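Local structure of AGR_L_2016p (Agrobacterium tumefaciens, 2GVH) at residues I32-P37 and A190-S195; H89-T94 and M111-I116; F212-E217 and H253-G258; G219-A224 and E245-G250; M236-K241 and F260-V265. The protein probably hydrolyses acyl-CoA thioesters to free coenzyme A and a carboxylic acid, using a chain that carries two thioesterase sequences of the hotdog class. One frame throughout, in Å; residues are numbered along the deposited sequence.

Contact 1 of 5, residues I32-P37 and A190-S195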
# COMPACT_ATOMS: atom_id res chain seq x y z
N ILE B 32 15.55 -4.39 4.30
CA ILE B 32 15.91 -4.78 2.98
C ILE B 32 14.71 -4.74 2.06
O ILE B 32 13.66 -5.27 2.40
CB ILE B 32 16.58 -6.18 2.95
CG1 ILE B 32 17.98 -6.06 3.51
CG2 ILE B 32 16.73 -6.62 1.55
CD1 ILE B 32 18.73 -7.34 3.75
N ASP B 33 14.86 -4.08 0.92
CA ASP B 33 13.82 -4.05 -0.08
C ASP B 33 14.33 -4.54 -1.43
O ASP B 33 15.45 -4.27 -1.81
CB ASP B 33 13.26 -2.66 -0.22
CG ASP B 33 11.91 -2.63 -0.96
OD1 ASP B 33 11.27 -3.72 -1.14
OD2 ASP B 33 11.48 -1.52 -1.36
N ILE B 34 13.51 -5.25 -2.16
CA ILE B 34 13.88 -5.72 -3.50
C ILE B 34 13.29 -4.86 -4.58
O ILE B 34 12.11 -4.61 -4.55
CB ILE B 34 13.38 -7.11 -3.74
CG1 ILE B 34 13.96 -8.04 -2.71
CG2 ILE B 34 13.77 -7.59 -5.15
CD1 ILE B 34 12.94 -9.00 -2.27
N VAL B 35 14.11 -4.43 -5.54
CA VAL B 35 13.57 -3.81 -6.77
C VAL B 35 13.79 -4.82 -7.90
O VAL B 35 14.93 -5.11 -8.25
CB VAL B 35 14.32 -2.50 -7.12
CG1 VAL B 35 13.84 -1.92 -8.42
CG2 VAL B 35 14.17 -1.50 -6.03
N PHE B 36 12.72 -5.34 -8.47
CA PHE B 36 12.82 -6.33 -9.57
C PHE B 36 13.20 -5.75 -10.93
O PHE B 36 12.87 -4.61 -11.23
CB PHE B 36 11.50 -7.08 -9.73
CG PHE B 36 11.24 -8.09 -8.67
CD1 PHE B 36 10.61 -7.74 -7.49
CD2 PHE B 36 11.65 -9.40 -8.84
CE1 PHE B 36 10.39 -8.68 -6.47
CE2 PHE B 36 11.44 -10.35 -7.83
CZ PHE B 36 10.80 -9.99 -6.66
N PRO B 37 13.87 -6.56 -11.79
CA PRO B 37 14.28 -6.09 -13.11
C PRO B 37 13.08 -5.60 -13.89
O PRO B 37 12.07 -6.29 -13.95
CB PRO B 37 14.87 -7.35 -13.76
CG PRO B 37 15.33 -8.15 -12.63
CD PRO B 37 14.29 -7.96 -11.57
N ALA B 190 13.76 -15.25 2.44
CA ALA B 190 14.26 -16.42 1.73
C ALA B 190 14.75 -16.04 0.32
O ALA B 190 15.75 -16.55 -0.17
CB ALA B 190 13.19 -17.45 1.62
N PHE B 191 14.03 -15.14 -0.33
CA PHE B 191 14.47 -14.67 -1.62
C PHE B 191 15.81 -13.96 -1.51
O PHE B 191 16.69 -14.20 -2.30
CB PHE B 191 13.43 -13.72 -2.20
CG PHE B 191 13.88 -13.08 -3.45
CD1 PHE B 191 14.80 -12.02 -3.42
CD2 PHE B 191 13.46 -13.56 -4.67
CE1 PHE B 191 15.27 -11.44 -4.58
CE2 PHE B 191 13.92 -12.97 -5.84
CZ PHE B 191 14.82 -11.91 -5.79
N VAL B 192 15.97 -13.11 -0.50
CA VAL B 192 17.21 -12.38 -0.31
C VAL B 192 18.39 -13.35 -0.13
O VAL B 192 19.29 -13.36 -0.95
CB VAL B 192 17.09 -11.40 0.89
CG1 VAL B 192 18.49 -10.91 1.41
CG2 VAL B 192 16.18 -10.24 0.55
N ALA B 193 18.38 -14.17 0.91
CA ALA B 193 19.43 -15.18 1.15
C ALA B 193 19.75 -16.10 -0.02
O ALA B 193 20.92 -16.25 -0.38
CB ALA B 193 19.10 -16.03 2.37
N ALA B 194 18.73 -16.74 -0.61
CA ALA B 194 18.93 -17.52 -1.87
C ALA B 194 19.66 -16.75 -2.95
O ALA B 194 20.67 -17.21 -3.48
CB ALA B 194 17.58 -18.02 -2.46
N SER B 195 19.15 -15.57 -3.25
CA SER B 195 19.62 -14.81 -4.41
C SER B 195 21.02 -14.33 -4.19
O SER B 195 21.86 -14.39 -5.08
CB SER B 195 18.71 -13.62 -4.68
OG SER B 195 19.28 -12.83 -5.69
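Phe191, Val192 and Ile34 give up the most surface where strand 29-35 passes over helix 179-198, and only apolar side chains meet there. Phe191 holds CG anti to its backbone N (chi1 174°), which carries the ring off the helix toward the strand. One side of the ring, CD1 and CE1, receives the delta end of Ile34, with CD1 of Ile34 3.7 Å from CD1 of Phe191. The other side comes up to Phe36, the two CE2 atoms lying 4.1 Å apart. The aromatic planes are inclined by 59° with centroids 5.7 Å apart, an oblique pair. Ile34 also lays its CG2 over a face of the Phe36 ring, near the rim, so Ile34 touches both phenyl rings.

Val192, next along the helix, uses its CG2 branch. This methyl lies 3.8 Å from CG2 of Ile32 and reaches the end of Ile34 more loosely, its CG2 being 4.5 Å from Ile34 CD1. Alternate strand residues Ile32 and Ile34 point to the helix, whereas Asp33 points away, its OD2 weakly hydrogen-bonded to His42. Beta-branched and aromatic groups suit this buried apolar seam. Strand and helix segments are inclined at 73°, their axes 10.0 Å apart. The arrangement is a helix-on-strand packing that joins two halves of a double hotdog chain: an outermost strand, within this chain, of the first sheet and the long helix of the second thioesterase sequence.

Contact 2 of 5, residues H89-T94 and M111-I116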
# COMPACT_ATOMS: atom_id res chain seq x y z
N HIS B 89 17.71 -4.85 -8.16
CA HIS B 89 18.60 -4.72 -7.01
C HIS B 89 18.04 -5.27 -5.67
O HIS B 89 16.88 -5.08 -5.33
CB HIS B 89 18.96 -3.23 -6.79
CG HIS B 89 19.78 -2.63 -7.88
ND1 HIS B 89 19.22 -2.10 -9.04
CD2 HIS B 89 21.12 -2.48 -8.01
CE1 HIS B 89 20.19 -1.65 -9.82
NE2 HIS B 89 21.35 -1.87 -9.22
N ILE B 90 18.86 -5.92 -4.88
CA ILE B 90 18.52 -6.02 -3.48
C ILE B 90 19.09 -4.82 -2.75
O ILE B 90 20.30 -4.58 -2.83
CB ILE B 90 19.05 -7.26 -2.79
CG1 ILE B 90 18.45 -8.51 -3.39
CG2 ILE B 90 18.64 -7.21 -1.35
CD1 ILE B 90 19.18 -9.79 -2.97
N VAL B 91 18.25 -4.09 -2.04
CA VAL B 91 18.66 -2.82 -1.44
C VAL B 91 18.64 -2.88 0.06
O VAL B 91 17.61 -3.17 0.66
CB VAL B 91 17.81 -1.63 -1.98
CG1 VAL B 91 18.40 -0.34 -1.60
CG2 VAL B 91 17.83 -1.70 -3.47
N GLU B 92 19.78 -2.63 0.67
CA GLU B 92 19.88 -2.78 2.10
C GLU B 92 20.05 -1.45 2.79
O GLU B 92 20.94 -0.70 2.46
CB GLU B 92 21.05 -3.68 2.47
CG GLU B 92 21.01 -4.14 3.91
CD GLU B 92 22.20 -5.00 4.33
OE1 GLU B 92 23.04 -5.34 3.50
OE2 GLU B 92 22.31 -5.31 5.53
N PHE B 93 19.21 -1.19 3.78
CA PHE B 93 19.32 0.02 4.57
C PHE B 93 19.82 -0.34 5.98
O PHE B 93 19.16 -1.09 6.70
CB PHE B 93 17.97 0.72 4.63
CG PHE B 93 17.41 1.05 3.28
CD1 PHE B 93 16.83 0.08 2.49
CD2 PHE B 93 17.43 2.35 2.81
CE1 PHE B 93 16.31 0.37 1.24
CE2 PHE B 93 16.92 2.67 1.57
CZ PHE B 93 16.34 1.67 0.77
N THR B 94 20.94 0.20 6.36
CA THR B 94 21.53 -0.12 7.69
C THR B 94 21.58 1.15 8.52
O THR B 94 21.88 2.20 7.98
CB THR B 94 22.99 -0.56 7.61
OG1 THR B 94 23.65 0.38 6.78
CG2 THR B 94 23.15 -1.87 6.97
N MSE B 111 22.66 3.26 2.56
CA MSE B 111 21.80 2.63 1.57
C MSE B 111 22.63 1.99 0.44
O MSE B 111 23.20 2.66 -0.45
CB MSE B 111 20.80 3.63 0.99
CG MSE B 111 20.09 3.12 -0.27
SE MSE B 111 18.87 4.46 -1.08
CE MSE B 111 18.35 3.52 -2.64
N VAL B 112 22.70 0.67 0.46
CA VAL B 112 23.50 -0.01 -0.51
C VAL B 112 22.67 -0.87 -1.48
O VAL B 112 21.93 -1.74 -1.08
CB VAL B 112 24.52 -0.89 0.17
CG1 VAL B 112 25.27 -1.69 -0.88
CG2 VAL B 112 25.49 -0.02 1.03
N ALA B 113 22.84 -0.64 -2.76
CA ALA B 113 22.13 -1.42 -3.73
C ALA B 113 23.10 -2.37 -4.38
O ALA B 113 24.17 -1.95 -4.82
CB ALA B 113 21.50 -0.51 -4.75
N GLU B 114 22.75 -3.65 -4.43
CA GLU B 114 23.54 -4.66 -5.13
C GLU B 114 22.71 -5.29 -6.23
O GLU B 114 21.56 -5.63 -5.98
CB GLU B 114 24.00 -5.73 -4.14
CG GLU B 114 25.14 -5.29 -3.28
CD GLU B 114 25.52 -6.30 -2.19
OE1 GLU B 114 25.40 -7.53 -2.41
OE2 GLU B 114 25.96 -5.83 -1.11
N THR B 115 23.26 -5.48 -7.43
CA THR B 115 22.49 -6.10 -8.50
C THR B 115 22.05 -7.47 -8.03
O THR B 115 22.76 -8.13 -7.27
CB THR B 115 23.25 -6.29 -9.84
OG1 THR B 115 24.46 -6.99 -9.61
CG2 THR B 115 23.53 -5.00 -10.50
N ILE B 116 20.87 -7.89 -8.48
CA ILE B 116 20.37 -9.21 -8.21
C ILE B 116 21.23 -10.17 -8.98
O ILE B 116 21.67 -11.17 -8.43
CB ILE B 116 18.88 -9.34 -8.61
CG1 ILE B 116 18.02 -8.49 -7.69
CG2 ILE B 116 18.43 -10.80 -8.59
CD1 ILE B 116 16.67 -8.22 -8.18
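Ile90 pairs with Glu114, and Glu92 with Val112, as antiparallel hydrogen-bonded pairs, so four backbone bonds join residues 89-94 to 111-116. Those of Glu92 and Val112 are nearly straight; Glu92 N reaches Val112 O over 2.9 Å. Toward the strand end the bond from Ile90 N to Glu114 O bends to 136°. Here His89 also brings CA within 3.3 Å of Glu114 O, so this carbonyl takes both an N-H and a CA-H.

Val91 and Ala113 lie between these pairs, and Phe93 and Met111 just beyond; both are non-hydrogen-bonded pairs, and their side chains share one face of the sheet. Met111 is a selenomethionine; with its chain fully extended (chi1 167°) it runs alongside Phe93 in the same direction. Its CG lies 3.7 Å from Phe93 CE2, and SE is 4.8 Å from the ring centroid, an oblique Met-aromatic contact. The long, flexible selenoether end reaches on to Val91, CE lying 4.0 Å from CG1. Small Ala113 leaves its neighbour His89 a place: CD2 of the imidazole is 3.8 Å from Ala113 CB.

The charged groups stand on the other face, with Ile90 and Val112. Glu92 forms salt bridges with Arg30 and with Arg196 of helix 179-198, and Glu114 with Arg119. Phe93, by contrast, packs on Leu54, Met55 and Val58 of helix 49-67. The hairpin thus turns one face to helix 49-67 and meets helix 179-198 with the other; an antiparallel sheet wrapped round a long helix, of which it is part, is the hotdog fold.

Contact 3 of 5, residues F212-E217 and H253-G258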
# COMPACT_ATOMS: atom_id res chain seq x y z
N PHE B 212 2.81 -21.32 13.78
CA PHE B 212 2.97 -20.03 14.43
C PHE B 212 2.85 -20.18 15.92
O PHE B 212 1.86 -20.71 16.38
CB PHE B 212 1.92 -19.04 13.96
CG PHE B 212 2.16 -18.52 12.60
CD1 PHE B 212 3.00 -17.44 12.41
CD2 PHE B 212 1.53 -19.10 11.49
CE1 PHE B 212 3.21 -16.94 11.12
CE2 PHE B 212 1.75 -18.61 10.22
CZ PHE B 212 2.60 -17.54 10.03
N ALA B 213 3.84 -19.69 16.66
CA ALA B 213 3.82 -19.87 18.14
C ALA B 213 2.98 -18.82 18.82
O ALA B 213 2.28 -19.12 19.75
CB ALA B 213 5.23 -19.90 18.73
N ARG B 214 3.07 -17.57 18.37
CA ARG B 214 2.18 -16.53 18.87
C ARG B 214 1.80 -15.60 17.73
O ARG B 214 2.37 -15.68 16.66
CB ARG B 214 2.78 -15.77 20.08
CG ARG B 214 3.88 -14.80 19.76
CD ARG B 214 4.46 -14.11 21.03
NE ARG B 214 3.71 -12.95 21.54
CZ ARG B 214 3.54 -11.79 20.88
NH1 ARG B 214 4.04 -11.62 19.65
NH2 ARG B 214 2.85 -10.81 21.46
N ALA B 215 0.82 -14.74 17.95
CA ALA B 215 0.39 -13.79 16.95
C ALA B 215 1.22 -12.53 17.13
O ALA B 215 1.63 -12.19 18.26
CB ALA B 215 -1.09 -13.51 17.09
N ILE B 216 1.46 -11.86 16.00
CA ILE B 216 2.25 -10.63 15.94
C ILE B 216 1.34 -9.42 15.98
O ILE B 216 0.37 -9.37 15.23
CB ILE B 216 3.08 -10.58 14.62
CG1 ILE B 216 4.11 -11.70 14.64
CG2 ILE B 216 3.81 -9.23 14.47
CD1 ILE B 216 4.55 -12.11 13.30
N GLU B 217 1.68 -8.45 16.84
CA GLU B 217 0.88 -7.26 17.02
C GLU B 217 1.37 -5.99 16.31
O GLU B 217 2.53 -5.85 15.98
CB GLU B 217 0.64 -7.01 18.50
CG GLU B 217 -0.57 -7.80 18.99
CD GLU B 217 -0.47 -8.20 20.43
OE1 GLU B 217 -0.11 -7.33 21.26
OE2 GLU B 217 -0.77 -9.38 20.72
N HIS B 253 10.02 -12.59 20.95
CA HIS B 253 9.56 -13.97 20.95
C HIS B 253 9.75 -14.52 19.56
O HIS B 253 9.47 -13.83 18.55
CB HIS B 253 8.08 -14.08 21.25
CG HIS B 253 7.70 -13.64 22.62
ND1 HIS B 253 6.88 -12.55 22.85
CD2 HIS B 253 8.03 -14.13 23.84
CE1 HIS B 253 6.72 -12.40 24.16
NE2 HIS B 253 7.41 -13.34 24.78
N ILE B 254 10.21 -15.76 19.52
CA ILE B 254 10.25 -16.50 18.27
C ILE B 254 8.80 -16.74 17.88
O ILE B 254 7.97 -17.04 18.70
CB ILE B 254 11.08 -17.81 18.41
CG1 ILE B 254 11.04 -18.66 17.13
CG2 ILE B 254 10.65 -18.61 19.67
CD1 ILE B 254 12.05 -18.22 16.03
N THR B 255 8.49 -16.57 16.61
CA THR B 255 7.11 -16.60 16.17
C THR B 255 6.87 -17.78 15.25
O THR B 255 5.84 -18.45 15.35
CB THR B 255 6.78 -15.30 15.43
OG1 THR B 255 6.66 -14.23 16.38
CG2 THR B 255 5.48 -15.40 14.65
N ALA B 256 7.81 -18.05 14.34
CA ALA B 256 7.67 -19.10 13.34
C ALA B 256 9.01 -19.49 12.75
O ALA B 256 9.92 -18.67 12.68
CB ALA B 256 6.72 -18.64 12.20
N THR B 257 9.11 -20.73 12.31
CA THR B 257 10.22 -21.18 11.50
C THR B 257 9.67 -21.77 10.20
O THR B 257 8.70 -22.52 10.23
CB THR B 257 11.02 -22.25 12.24
OG1 THR B 257 11.46 -21.70 13.50
CG2 THR B 257 12.22 -22.71 11.41
N GLY B 258 10.26 -21.40 9.07
CA GLY B 258 9.81 -21.89 7.78
C GLY B 258 10.96 -22.39 6.96
O GLY B 258 12.11 -21.97 7.14
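A classic beta bulge in strand 252-264, where Thr255 and Ala256 both face Leu242, is where Phe212 and Ala213 of the loop after strand 202-211 come alongside. One strong backbone bond marks the join: Ala213 N donates to Thr255 O over 2.7 Å, almost straight at 174° and in the carbonyl plane. The same oxygen lies 3.4 Å from Phe212 CA as a CA-H...O contact.

Thr255 has the most surface covered here. Its methyl CG2, anti to the backbone N, sits at the edge of the Phe212 ring and in its plane, 3.9 Å from CD1, while the Ile216 side chain crosses that of Thr255 at about a right angle, CD1 3.7 Å from CG2. A threonine suits the place because its methyl can join this apolar group, which the CB of Ala256 completes beside Phe212 CD1. Phe212 and Ile216 continue inward to Ala182 of helix 179-198, and Phe212 makes backbone hydrogen bonds to the second subunit.

Nearer the surface, Arg214 reaches back along the strand. Its CG lies between the backbone N and the carbonyl carbon (chi1 75°), and the chain bends at chi3, bringing the guanidinium beside the imidazole of His253 with the two planes only 26° apart. His253 ND1 stands over one guanidinium face, 3.5 Å from NE at a poor angle for bonding, and 3.4 Å from Arg214 CD.

Contact 4 of 5, residues G219-A224 and E245-G250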
# COMPACT_ATOMS: atom_id res chain seq x y z
N GLY B 219 1.98 -2.83 17.13
CA GLY B 219 3.08 -2.00 17.66
C GLY B 219 4.45 -2.66 17.68
O GLY B 219 5.33 -2.32 18.52
N GLU B 220 4.66 -3.61 16.77
CA GLU B 220 5.86 -4.45 16.82
C GLU B 220 6.63 -4.47 15.52
O GLU B 220 6.07 -4.18 14.43
CB GLU B 220 5.50 -5.90 17.22
CG GLU B 220 4.86 -6.07 18.61
CD GLU B 220 4.51 -7.51 18.96
OE1 GLU B 220 4.33 -8.36 18.06
OE2 GLU B 220 4.40 -7.80 20.16
N ILE B 221 7.92 -4.81 15.63
CA ILE B 221 8.68 -5.15 14.43
C ILE B 221 8.80 -6.65 14.26
O ILE B 221 8.82 -7.37 15.25
CB ILE B 221 10.05 -4.49 14.39
CG1 ILE B 221 10.85 -4.81 15.66
CG2 ILE B 221 9.90 -3.02 14.23
CD1 ILE B 221 12.31 -4.89 15.42
N VAL B 222 8.79 -7.11 13.01
CA VAL B 222 9.21 -8.47 12.72
C VAL B 222 10.72 -8.46 12.46
O VAL B 222 11.28 -7.48 11.98
CB VAL B 222 8.51 -9.05 11.48
CG1 VAL B 222 7.03 -9.30 11.74
CG2 VAL B 222 8.71 -8.14 10.27
N GLU B 223 11.38 -9.57 12.80
CA GLU B 223 12.77 -9.79 12.44
C GLU B 223 12.94 -11.15 11.81
O GLU B 223 12.69 -12.15 12.45
CB GLU B 223 13.67 -9.68 13.66
CG GLU B 223 15.12 -9.80 13.34
CD GLU B 223 16.01 -9.59 14.58
OE1 GLU B 223 16.13 -8.44 15.06
OE2 GLU B 223 16.58 -10.58 15.08
N ALA B 224 13.33 -11.18 10.54
CA ALA B 224 13.53 -12.45 9.83
C ALA B 224 14.99 -12.82 9.71
O ALA B 224 15.82 -11.96 9.45
CB ALA B 224 12.87 -12.41 8.44
N GLU B 245 9.32 -8.23 18.01
CA GLU B 245 9.91 -7.45 19.05
C GLU B 245 9.01 -6.26 19.28
O GLU B 245 8.58 -5.59 18.33
CB GLU B 245 11.29 -7.00 18.63
CG GLU B 245 12.02 -6.15 19.67
CD GLU B 245 13.40 -5.78 19.21
OE1 GLU B 245 14.13 -6.68 18.74
OE2 GLU B 245 13.74 -4.59 19.29
N ASN B 246 8.70 -6.03 20.56
CA ASN B 246 7.93 -4.87 20.94
C ASN B 246 8.86 -3.68 20.95
O ASN B 246 9.86 -3.69 21.67
CB ASN B 246 7.31 -5.05 22.31
CG ASN B 246 6.29 -3.97 22.62
OD1 ASN B 246 6.65 -2.83 22.93
ND2 ASN B 246 5.01 -4.33 22.53
N LEU B 247 8.52 -2.66 20.16
CA LEU B 247 9.40 -1.52 20.01
C LEU B 247 9.71 -0.79 21.32
O LEU B 247 10.86 -0.47 21.59
CB LEU B 247 8.87 -0.58 18.94
CG LEU B 247 9.33 -0.90 17.50
CD1 LEU B 247 9.02 0.27 16.58
CD2 LEU B 247 10.83 -1.25 17.42
N LEU B 248 8.70 -0.57 22.14
CA LEU B 248 8.87 0.25 23.32
C LEU B 248 9.42 -0.53 24.51
O LEU B 248 10.19 -0.00 25.29
CB LEU B 248 7.56 0.96 23.67
CG LEU B 248 7.00 1.89 22.59
CD1 LEU B 248 5.56 2.34 22.89
CD2 LEU B 248 7.92 3.09 22.37
N THR B 249 9.02 -1.79 24.63
CA THR B 249 9.43 -2.62 25.78
C THR B 249 10.68 -3.43 25.45
O THR B 249 11.50 -3.67 26.33
CB THR B 249 8.30 -3.59 26.26
OG1 THR B 249 8.20 -4.71 25.37
CG2 THR B 249 6.94 -2.87 26.34
N GLY B 250 10.79 -3.88 24.20
CA GLY B 250 11.92 -4.72 23.77
C GLY B 250 11.67 -6.23 23.82
O GLY B 250 12.56 -7.04 23.58
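Ile221 and Glu245 form the antiparallel hydrogen-bonded pair that joins the strands here. Each donates its N-H to the other's carbonyl at 2.9 Å: Ile221 N to Glu245 O, and Glu245 N to Ile221 O, both moderately bent near 150°. Glu220 pairs with Asn246 without such bonds, its CB passing 3.3 Å from Glu245 O; its carboxylate turns to the backbone N of Glu217.

The apolar contacts belong to Ile221. With CG1 set between the backbone N and the carbonyl carbon (chi1 54°), that branch runs side by side with Glu245, CG1 lying 3.7 Å from Glu245 CB. The CG2 branch meets Leu247 at about a right angle, 3.8 Å from CD2. A beta-branched residue can thus serve two neighbours at once.

Polar bonds shape the turn beyond. Asn246 OD1 accepts from Thr249 N at 3.1 Å, an Asx motif, and takes a weak bond from Leu248 N. Gly250 N then closes the turn on Asn246 O over 2.7 Å; Gly250, with phi 94°, takes a backbone shape that glycine adopts readily.

Acidic groups come together on the face that carries the Glu245 side chain. Glu223 and Glu245 bring their OE1 atoms to 4.5 Å, a proximity probably relieved by the arginines they share, Arg65 and Arg252; Glu245 OE2 also binds Arg68. Around the pair, Ile221 rests on Val163 and Ile165 of strand 160-165, and Leu247 packs on Phe60 and Thr64 of helix 49-67.

Contact 5 of 5, residues M236-K241 and F260-V265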
# COMPACT_ATOMS: atom_id res chain seq x y z
N MSE B 236 17.92 -24.26 -3.90
CA MSE B 236 18.41 -24.27 -2.52
C MSE B 236 17.21 -24.38 -1.63
O MSE B 236 16.08 -24.08 -2.03
CB MSE B 236 19.13 -22.97 -2.14
CG MSE B 236 20.45 -22.69 -2.82
SE MSE B 236 20.59 -20.78 -3.36
CE MSE B 236 19.34 -20.79 -4.71
N SER B 237 17.50 -24.78 -0.40
CA SER B 237 16.58 -24.80 0.70
C SER B 237 17.01 -23.83 1.80
O SER B 237 18.11 -23.93 2.41
CB SER B 237 16.48 -26.22 1.25
OG SER B 237 15.74 -26.22 2.46
N ILE B 238 16.11 -22.89 2.07
CA ILE B 238 16.40 -21.79 2.93
C ILE B 238 15.56 -21.96 4.16
O ILE B 238 14.38 -22.26 4.05
CB ILE B 238 16.01 -20.43 2.29
CG1 ILE B 238 16.92 -20.11 1.10
CG2 ILE B 238 16.19 -19.31 3.34
CD1 ILE B 238 16.51 -20.77 -0.17
N GLN B 239 16.20 -21.82 5.33
CA GLN B 239 15.48 -21.77 6.58
C GLN B 239 15.28 -20.33 6.95
O GLN B 239 16.17 -19.54 6.81
CB GLN B 239 16.26 -22.46 7.69
CG GLN B 239 15.73 -22.16 9.08
CD GLN B 239 16.37 -23.02 10.13
OE1 GLN B 239 16.12 -24.23 10.18
NE2 GLN B 239 17.21 -22.41 10.99
N THR B 240 14.10 -20.00 7.47
CA THR B 240 13.85 -18.66 7.96
C THR B 240 13.24 -18.77 9.32
O THR B 240 12.38 -19.61 9.54
CB THR B 240 12.86 -17.90 7.09
OG1 THR B 240 13.28 -17.98 5.74
CG2 THR B 240 12.88 -16.42 7.51
N LYS B 241 13.67 -17.90 10.21
CA LYS B 241 13.16 -17.84 11.58
C LYS B 241 12.57 -16.46 11.70
O LYS B 241 13.20 -15.48 11.30
CB LYS B 241 14.29 -17.97 12.59
CG LYS B 241 14.94 -19.33 12.59
CD LYS B 241 15.41 -19.74 13.99
CE LYS B 241 16.71 -20.56 13.90
NZ LYS B 241 17.49 -20.61 15.19
N PHE B 260 11.82 -22.80 2.89
CA PHE B 260 11.41 -22.52 1.52
C PHE B 260 12.38 -23.10 0.50
O PHE B 260 13.61 -23.13 0.71
CB PHE B 260 11.27 -21.01 1.32
CG PHE B 260 10.41 -20.34 2.36
CD1 PHE B 260 10.96 -19.87 3.55
CD2 PHE B 260 9.04 -20.17 2.14
CE1 PHE B 260 10.17 -19.25 4.51
CE2 PHE B 260 8.21 -19.55 3.09
CZ PHE B 260 8.81 -19.09 4.30
N THR B 261 11.83 -23.57 -0.61
CA THR B 261 12.70 -24.02 -1.67
C THR B 261 12.71 -22.96 -2.76
O THR B 261 11.65 -22.53 -3.21
CB THR B 261 12.32 -25.41 -2.16
OG1 THR B 261 12.51 -26.31 -1.07
CG2 THR B 261 13.20 -25.87 -3.33
N MSE B 262 13.91 -22.52 -3.13
CA MSE B 262 14.08 -21.47 -4.14
C MSE B 262 14.78 -22.03 -5.36
O MSE B 262 15.66 -22.85 -5.24
CB MSE B 262 14.91 -20.33 -3.55
CG MSE B 262 14.26 -19.62 -2.34
SE MSE B 262 12.67 -18.45 -2.78
CE MSE B 262 13.24 -17.36 -4.02
N VAL B 263 14.41 -21.60 -6.55
CA VAL B 263 15.08 -22.10 -7.74
C VAL B 263 15.77 -20.96 -8.46
O VAL B 263 15.18 -19.90 -8.64
CB VAL B 263 14.11 -22.83 -8.66
CG1 VAL B 263 14.76 -23.17 -10.00
CG2 VAL B 263 13.62 -24.12 -7.99
N ALA B 264 17.04 -21.16 -8.85
CA ALA B 264 17.77 -20.17 -9.63
C ALA B 264 17.28 -20.13 -11.07
O ALA B 264 17.01 -21.17 -11.64
CB ALA B 264 19.24 -20.46 -9.59
N VAL B 265 17.21 -18.93 -11.64
CA VAL B 265 16.62 -18.73 -12.97
C VAL B 265 17.50 -17.84 -13.87
O VAL B 265 18.26 -17.00 -13.36
CB VAL B 265 15.17 -18.18 -12.81
CG1 VAL B 265 14.67 -17.50 -14.08
CG2 VAL B 265 14.23 -19.29 -12.43
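Phe260 opens the pairing by exchanging two backbone hydrogen bonds with Ile238: Ile238 N to Phe260 O and Phe260 N to Ile238 O, each 2.9 Å. Its CG is anti to the carbonyl carbon (chi1 -52°), and the ring presents an edge to Thr240, whose OG1 lies near the ring plane, 3.6 Å from CE1. A large apolar ring suits this face, which is turned to helix 179-198.

Thr261 follows on the other face, paired with Ser237 without hydrogen bonds. Its CA lies 3.4 Å from Met236 O as a CA-H...O contact, and its CG2 lies 3.6 Å from the same Met236 O. Ser237 OG turns instead to Glu229, a polar choice fitting the outer face.

Met262 pairs with Met236, both selenomethionines, through Met262 N to Met236 O at 2.9 Å and the return bond from Met236 N to Met262 O at 3.0 Å. Its CB and CG pass beside Ile238 CD1, and the bends at chi2 and chi3 then lead SE and CE away.

The apolar face rests on helix 179-198: Phe260 on Met186 and Thr187, Ile238 on Ala194, and Met236 on Tyr197. Strands 202-211 and 220-231 flank the hairpin in the sheet.

How the contacts relate
Contacts 1 and 2 adjoin, their centres 9 Å apart, because strand 29-35 lies beside strand 89-100 in the first sheet; Val35 O and His89 N are 2.8 Å apart. Segment 190-195 of helix 179-198 also joins contact 1 to contact 5 in the second sheet, 12 Å between centres: Ala194 CB lies 3.7 Å from Met262 CG. Contacts 3, 4 and 5 share that second sheet: Gly258 N meets Thr240 O between 3 and 5, while Ile216 packs on Val222 between 3 and 4. Contacts 2 and 3 are farthest apart, with centres about 27 Å apart on opposite sides of the chain's centre. Contact 1 is one of the bridges between the two hotdog halves.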